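Long-range contact in protease lasA (PDB 3IT5), which cleaves the pentaglycine cross-links of staphylococcal peptidoglycan as a secreted zinc endopeptidase and also degrades host elastin: residues Ser33-Trp44 / Ser116-Leu125. Numbering follows the deposited sequence.
Sequences SSFDASYDWPRW and STGPHLHFSL. With ZN (zinc ion), chain E.
Ser33 starts the pairing by taking the backbone N-H of Leu125 on its carbonyl oxygen, and from there strand 34-38 runs antiparallel to strand 121-125. Ser34 and Ser124 meet hydroxyl to hydroxyl, OG to OG 2.6 Å, and Asn25 bonds to both Ser124 OG and His122 NE2. Phe35, on the opposite face of the sheet, lies side by side with Phe123, which turns its edge to the Phe35 ring in an offset edge-to-face pair, planes at 76°. Asp36 returns to the metal side: its OD1 binds zinc at 2.0 Å and His122 ND1 does so at 2.2 Å, with His23 and a water completing the site. CG of His122 is anti to the backbone N (chi1 168°), which carries the imidazole to the zinc, where ND1 binds. Ala37 and Leu121 close the paired strands with two backbone bonds, that from Leu121 N to Ala37 O nearly straight at 176°.

Beyond the strand, Trp41 lays its six-membered ring against His120, whose CB sits over the ring face 3.9 Å from the centroid. Pro42 O shares a bridging water with Pro119 O. Trp44 packs one face on Gly118 CA and Pro119 CD, while Ser116 CB lies at its edge.

His120 is gripped at both nitrogens: ND1 donates to Gly118 O at 2.7 Å, close to the ring plane, leaving NE2 to meet the zinc-bound water at 2.8 Å. The bond from ND1 to Gly118 O holds the ring's rotation with NE2 facing that water, consistent with the inferred role of His120, beside His81, as a proton donor or acceptor next to the zinc in this M23 peptidase.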
loop_
_atom_site.group_PDB
_atom_site.type_symbol
_atom_site.label_atom_id
_atom_site.label_comp_id
_atom_site.label_asym_id
_atom_site.label_seq_id
_atom_site.Cartn_x
_atom_site.Cartn_y
_atom_site.Cartn_z
ATOM N N SER A 33 -6.660 -4.264 -7.164
ATOM C CA SER A 33 -5.250 -4.487 -6.856
ATOM C C SER A 33 -4.677 -3.564 -5.792
ATOM O O SER A 33 -3.596 -3.830 -5.270
ATOM C CB SER A 33 -4.421 -4.291 -8.125
ATOM O OG SER A 33 -4.453 -2.932 -8.516
ATOM N N SER A 34 -5.385 -2.477 -5.493
ATOM C CA SER A 34 -4.809 -1.389 -4.703
ATOM C C SER A 34 -5.669 -0.972 -3.513
ATOM O O SER A 34 -6.891 -1.148 -3.517
ATOM C CB SER A 34 -4.565 -0.160 -5.593
ATOM O OG SER A 34 -3.939 -0.504 -6.824
ATOM N N PHE A 35 -5.014 -0.424 -2.497
ATOM C CA PHE A 35 -5.697 0.327 -1.452
ATOM C C PHE A 35 -4.854 1.523 -1.034
ATOM O O PHE A 35 -3.622 1.494 -1.129
ATOM C CB PHE A 35 -6.104 -0.557 -0.259
ATOM C CG PHE A 35 -4.964 -0.974 0.634
ATOM C CD1 PHE A 35 -4.577 -0.179 1.714
ATOM C CD2 PHE A 35 -4.309 -2.184 0.426
ATOM C CE1 PHE A 35 -3.535 -0.571 2.557
ATOM C CE2 PHE A 35 -3.275 -2.590 1.265
ATOM C CZ PHE A 35 -2.883 -1.784 2.333
ATOM N N ASP A 36 -5.526 2.582 -0.604
ATOM C CA ASP A 36 -4.842 3.785 -0.165
ATOM C C ASP A 36 -4.721 3.784 1.347
ATOM O O ASP A 36 -5.484 3.107 2.034
ATOM C CB ASP A 36 -5.577 5.040 -0.641
ATOM C CG ASP A 36 -5.796 5.057 -2.141
ATOM O OD1 ASP A 36 -4.905 4.599 -2.891
ATOM O OD2 ASP A 36 -6.861 5.538 -2.578
ATOM N N ALA A 37 -3.745 4.530 1.852
ATOM C CA ALA A 37 -3.527 4.656 3.282
ATOM C C ALA A 37 -2.872 5.988 3.596
ATOM O O ALA A 37 -1.987 6.451 2.873
ATOM C CB ALA A 37 -2.683 3.501 3.810
ATOM N N SER A 38 -3.334 6.605 4.676
ATOM C CA SER A 38 -2.780 7.858 5.150
ATOM C C SER A 38 -2.939 7.885 6.660
ATOM O O SER A 38 -3.956 7.415 7.189
ATOM C CB SER A 38 -3.521 9.036 4.519
ATOM O OG SER A 38 -2.963 10.270 4.920
ATOM N N TYR A 39 -1.940 8.421 7.355
ATOM C CA TYR A 39 -2.024 8.554 8.808
ATOM C C TYR A 39 -3.320 9.251 9.222
ATOM O O TYR A 39 -4.078 8.709 10.028
ATOM C CB TYR A 39 -0.803 9.288 9.394
ATOM C CG TYR A 39 -1.055 9.825 10.793
ATOM C CD1 TYR A 39 -1.194 8.961 11.875
ATOM C CD2 TYR A 39 -1.176 11.195 11.026
ATOM C CE1 TYR A 39 -1.447 9.444 13.159
ATOM C CE2 TYR A 39 -1.429 11.693 12.306
ATOM C CZ TYR A 39 -1.558 10.810 13.368
ATOM O OH TYR A 39 -1.806 11.285 14.638
ATOM N N ASP A 40 -3.574 10.432 8.653
ATOM C CA ASP A 40 -4.706 11.272 9.068
ATOM C C ASP A 40 -5.660 11.734 7.954
ATOM O O ASP A 40 -6.682 12.349 8.253
ATOM C CB ASP A 40 -4.209 12.489 9.872
ATOM C CG ASP A 40 -3.047 13.217 9.200
ATOM O OD1 ASP A 40 -2.642 12.826 8.081
ATOM O OD2 ASP A 40 -2.524 14.179 9.805
ATOM N N TRP A 41 -5.332 11.431 6.693
ATOM C CA TRP A 41 -6.107 11.873 5.509
ATOM C C TRP A 41 -6.395 13.389 5.476
ATOM O O TRP A 41 -7.559 13.808 5.457
ATOM C CB TRP A 41 -7.404 11.057 5.353
ATOM C CG TRP A 41 -7.180 9.664 4.831
ATOM C CD1 TRP A 41 -6.980 8.534 5.571
ATOM C CD2 TRP A 41 -7.134 9.257 3.455
ATOM N NE1 TRP A 41 -6.806 7.449 4.744
ATOM C CE2 TRP A 41 -6.899 7.864 3.440
ATOM C CE3 TRP A 41 -7.272 9.933 2.234
ATOM C CZ2 TRP A 41 -6.795 7.133 2.253
ATOM C CZ3 TRP A 41 -7.169 9.202 1.049
ATOM C CH2 TRP A 41 -6.929 7.818 1.070
ATOM N N PRO A 42 -5.332 14.216 5.441
ATOM C CA PRO A 42 -5.489 15.645 5.661
ATOM C C PRO A 42 -5.625 16.442 4.358
ATOM O O PRO A 42 -5.773 15.856 3.281
ATOM C CB PRO A 42 -4.177 16.004 6.347
ATOM C CG PRO A 42 -3.166 15.094 5.673
ATOM C CD PRO A 42 -3.922 13.879 5.161
ATOM N N ARG A 43 -5.571 17.767 4.472
ATOM C CA ARG A 43 -5.536 18.654 3.314
ATOM C C ARG A 43 -4.122 18.688 2.736
ATOM O O ARG A 43 -3.165 18.297 3.410
ATOM C CB ARG A 43 -5.954 20.070 3.723
ATOM C CG ARG A 43 -6.737 20.803 2.662
ATOM C CD ARG A 43 -6.333 22.260 2.540
ATOM N NE ARG A 43 -6.537 22.741 1.174
ATOM C CZ ARG A 43 -7.335 23.747 0.820
ATOM N NH1 ARG A 43 -8.025 24.434 1.727
ATOM N NH2 ARG A 43 -7.433 24.076 -0.459
ATOM N N TRP A 44 -3.986 19.159 1.497
ATOM C CA TRP A 44 -2.664 19.415 0.918
ATOM C C TRP A 44 -1.907 20.437 1.770
ATOM O O TRP A 44 -2.517 21.234 2.491
ATOM C CB TRP A 44 -2.776 19.916 -0.530
ATOM C CG TRP A 44 -3.376 18.917 -1.490
ATOM C CD1 TRP A 44 -4.582 19.017 -2.129
ATOM C CD2 TRP A 44 -2.797 17.674 -1.919
ATOM N NE1 TRP A 44 -4.790 17.915 -2.929
ATOM C CE2 TRP A 44 -3.710 17.078 -2.820
ATOM C CE3 TRP A 44 -1.594 17.011 -1.636
ATOM C CZ2 TRP A 44 -3.461 15.842 -3.433
ATOM C CZ3 TRP A 44 -1.349 15.779 -2.241
ATOM C CH2 TRP A 44 -2.280 15.210 -3.134
ATOM N N SER A 116 -6.328 13.049 -7.289
ATOM C CA SER A 116 -6.156 12.779 -5.855
ATOM C C SER A 116 -6.960 13.748 -4.998
ATOM O O SER A 116 -6.973 14.956 -5.252
ATOM C CB SER A 116 -4.676 12.838 -5.446
ATOM O OG SER A 116 -4.531 12.735 -4.035
ATOM N N THR A 117 -7.614 13.197 -3.977
ATOM C CA THR A 117 -8.436 13.963 -3.037
ATOM C C THR A 117 -7.584 14.731 -2.020
ATOM O O THR A 117 -8.005 15.760 -1.490
ATOM C CB THR A 117 -9.406 13.032 -2.265
ATOM O OG1 THR A 117 -8.653 12.068 -1.525
ATOM C CG2 THR A 117 -10.343 12.296 -3.224
ATOM N N GLY A 118 -6.385 14.219 -1.757
ATOM C CA GLY A 118 -5.473 14.789 -0.760
ATOM C C GLY A 118 -4.319 13.828 -0.532
ATOM O O GLY A 118 -4.266 12.778 -1.173
ATOM N N PRO A 119 -3.388 14.171 0.380
ATOM C CA PRO A 119 -2.221 13.314 0.649
ATOM C C PRO A 119 -2.595 11.889 1.075
ATOM O O PRO A 119 -3.378 11.702 2.012
ATOM C CB PRO A 119 -1.509 14.036 1.799
ATOM C CG PRO A 119 -1.928 15.463 1.670
ATOM C CD PRO A 119 -3.342 15.422 1.163
ATOM N N HIS A 120 -2.029 10.908 0.371
ATOM C CA HIS A 120 -2.174 9.483 0.685
ATOM C C HIS A 120 -1.183 8.643 -0.131
ATOM O O HIS A 120 -0.590 9.130 -1.097
ATOM C CB HIS A 120 -3.611 8.998 0.427
ATOM C CG HIS A 120 -3.999 8.974 -1.023
ATOM N ND1 HIS A 120 -4.444 10.092 -1.695
ATOM C CD2 HIS A 120 -4.014 7.965 -1.926
ATOM C CE1 HIS A 120 -4.710 9.776 -2.949
ATOM N NE2 HIS A 120 -4.462 8.490 -3.115
ATOM N N LEU A 121 -1.002 7.390 0.275
ATOM C CA LEU A 121 -0.271 6.421 -0.535
ATOM C C LEU A 121 -1.240 5.505 -1.291
ATOM O O LEU A 121 -2.124 4.897 -0.687
ATOM C CB LEU A 121 0.674 5.583 0.337
ATOM C CG LEU A 121 1.233 4.294 -0.285
ATOM C CD1 LEU A 121 2.319 4.583 -1.322
ATOM C CD2 LEU A 121 1.749 3.347 0.791
ATOM N N HIS A 122 -1.064 5.426 -2.609
ATOM C CA HIS A 122 -1.742 4.440 -3.448
ATOM C C HIS A 122 -0.798 3.241 -3.600
ATOM O O HIS A 122 0.310 3.375 -4.117
ATOM C CB HIS A 122 -2.116 5.076 -4.798
ATOM C CG HIS A 122 -2.550 4.102 -5.851
ATOM N ND1 HIS A 122 -3.862 3.715 -6.014
ATOM C CD2 HIS A 122 -1.849 3.471 -6.823
ATOM C CE1 HIS A 122 -3.949 2.876 -7.030
ATOM N NE2 HIS A 122 -2.740 2.702 -7.533
ATOM N N PHE A 123 -1.249 2.077 -3.138
ATOM C CA PHE A 123 -0.384 0.906 -2.948
ATOM C C PHE A 123 -0.970 -0.331 -3.635
ATOM O O PHE A 123 -2.072 -0.760 -3.303
ATOM C CB PHE A 123 -0.183 0.694 -1.438
ATOM C CG PHE A 123 0.377 -0.647 -1.058
ATOM C CD1 PHE A 123 1.729 -0.928 -1.225
ATOM C CD2 PHE A 123 -0.442 -1.615 -0.479
ATOM C CE1 PHE A 123 2.254 -2.161 -0.847
ATOM C CE2 PHE A 123 0.074 -2.857 -0.098
ATOM C CZ PHE A 123 1.422 -3.129 -0.285
ATOM N N SER A 124 -0.226 -0.899 -4.585
ATOM C CA SER A 124 -0.750 -1.960 -5.464
ATOM C C SER A 124 0.010 -3.286 -5.408
ATOM O O SER A 124 1.231 -3.309 -5.270
ATOM C CB SER A 124 -0.772 -1.478 -6.914
ATOM O OG SER A 124 -1.383 -0.205 -7.025
ATOM N N LEU A 125 -0.731 -4.381 -5.562
ATOM C CA LEU A 125 -0.168 -5.727 -5.583
ATOM C C LEU A 125 0.014 -6.235 -7.012
ATOM O O LEU A 125 -0.927 -6.230 -7.812
ATOM C CB LEU A 125 -1.054 -6.692 -4.782
ATOM C CG LEU A 125 -0.609 -8.146 -4.555
ATOM C CD1 LEU A 125 0.667 -8.239 -3.723
ATOM C CD2 LEU A 125 -1.737 -8.923 -3.882
HETATM ZN ZN ZN E . -5.503 4.650 -4.855
HETATM O O HOH W 1 -5.774 13.131 2.277
HETATM O O HOH W 2 -5.205 6.701 -5.178
#